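Local coordinates for probable oxidoreductase protein (PDB 4FB5) that is a probable oxidoreductase of the GFO/IDH/MocA family, likely to use a nicotinamide dinucleotide bound to its Rossmann-fold domain, at residues A[309-312]-A[313-316]. Sequence-based numbering, arbitrary orientation.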
loop_
_atom_site.group_PDB
_atom_site.type_symbol
_atom_site.label_atom_id
_atom_site.label_comp_id
_atom_site.label_asym_id
_atom_site.label_seq_id
_atom_site.Cartn_x
_atom_site.Cartn_y
_atom_site.Cartn_z
ATOM N N GLU A 309 20.575 4.047 -9.233
ATOM C CA GLU A 309 21.187 3.333 -10.349
ATOM C C GLU A 309 20.219 3.480 -11.491
ATOM O O GLU A 309 19.150 2.834 -11.496
ATOM C CB GLU A 309 21.296 1.819 -10.031
ATOM C CG GLU A 309 22.621 1.121 -10.449
ATOM C CD GLU A 309 22.407 -0.197 -11.231
ATOM O OE1 GLU A 309 22.145 -1.259 -10.616
ATOM O OE2 GLU A 309 22.520 -0.170 -12.488
ATOM N N GLY A 310 20.552 4.334 -12.444
ATOM C CA GLY A 310 19.707 4.475 -13.616
ATOM C C GLY A 310 19.151 5.866 -13.770
ATOM O O GLY A 310 19.527 6.772 -13.030
ATOM N N PRO A 311 18.272 6.057 -14.769
ATOM C CA PRO A 311 17.767 7.424 -15.001
ATOM C C PRO A 311 16.972 7.894 -13.797
ATOM O O PRO A 311 16.170 7.137 -13.229
ATOM C CB PRO A 311 16.889 7.289 -16.247
ATOM C CG PRO A 311 17.462 6.053 -16.961
ATOM C CD PRO A 311 17.938 5.119 -15.862
ATOM N N GLY A 312 17.208 9.150 -13.424
ATOM C CA GLY A 312 16.641 9.730 -12.212
ATOM C C GLY A 312 15.135 9.835 -12.264
ATOM O O GLY A 312 14.467 9.824 -11.212
ATOM N N SER A 313 14.580 9.938 -13.467
ATOM C CA SER A 313 13.131 10.048 -13.562
ATOM C C SER A 313 12.419 8.690 -13.476
ATOM O O SER A 313 11.204 8.635 -13.613
ATOM C CB SER A 313 12.732 10.799 -14.814
ATOM O OG SER A 313 13.194 10.073 -15.937
ATOM N N GLU A 314 13.169 7.604 -13.262
ATOM C CA GLU A 314 12.557 6.303 -12.999
ATOM C C GLU A 314 13.180 5.651 -11.795
ATOM O O GLU A 314 13.420 4.458 -11.752
ATOM C CB GLU A 314 12.592 5.323 -14.194
ATOM C CG GLU A 314 11.678 5.712 -15.342
ATOM C CD GLU A 314 12.329 6.709 -16.304
ATOM O OE1 GLU A 314 13.462 6.459 -16.810
ATOM O OE2 GLU A 314 11.713 7.750 -16.556
ATOM N N GLN A 315 13.425 6.415 -10.772
ATOM C CA GLN A 315 13.876 5.742 -9.602
ATOM C C GLN A 315 12.758 5.567 -8.585
ATOM O O GLN A 315 11.792 6.356 -8.527
ATOM C CB GLN A 315 15.130 6.435 -9.059
ATOM C CG GLN A 315 16.358 5.975 -9.914
ATOM C CD GLN A 315 17.728 6.337 -9.358
ATOM O OE1 GLN A 315 18.720 6.067 -10.025
ATOM N NE2 GLN A 315 17.802 6.923 -8.145
ATOM N N GLY A 316 12.871 4.507 -7.811
ATOM C CA GLY A 316 11.973 4.332 -6.745
ATOM C C GLY A 316 12.118 2.933 -6.301
ATOM O O GLY A 316 12.817 2.125 -6.913
#
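Pro311 and Glu314 close a local turn, and Gln315 reaches back from it to Glu309, all within the loop joining strand 302-307 to strand 316-321. The loop is at the surface, and the centre of this contact is about 37 Å from the centre of the chain. Glu314 N donates to Pro311 O at 3.0 Å, with an N-H...O angle of 160°. The donor sits well above the carbonyl plane. Gly312 and Ser313 are the two central residues, with the backbone angles of a type I turn. Glu314 OE1 lies near the proline ring, 3.6 Å from Pro311 CB. A bend at chi2 (85°) folds the Glu314 chain back to this position. The other carboxylate oxygen, Glu314 OE2, accepts a hydrogen bond from Ser313 OG at 2.8 Å, met from above the carboxylate plane. It also bonds His162 NE2 of the second subunit, and the two bonds together probably limit rotation of the carboxylate. His326 NE2 of that subunit bonds Ser313 O. Gln315 reaches back across the loop toward its start. Its chain runs extended beyond CG (chi2 -168°), and CG passes 3.5 Å from Pro311 O. The amide thereby arrives beside the backbone of Glu309. Gln315 OE1 accepts a weak, bent hydrogen bond from Glu309 N at 2.9 Å. Gln315 NE2 bonds Tyr306 OH on strand 302-307, which helps to fix which way the amide faces. With an alanine here the amide is gone, which would probably leave Glu309 N and Tyr306 OH without this partner and the start of the loop freer to move. The whole is a beta-hairpin connection containing a type I turn, at one edge of the large mixed sheet, where the loop meets a second subunit.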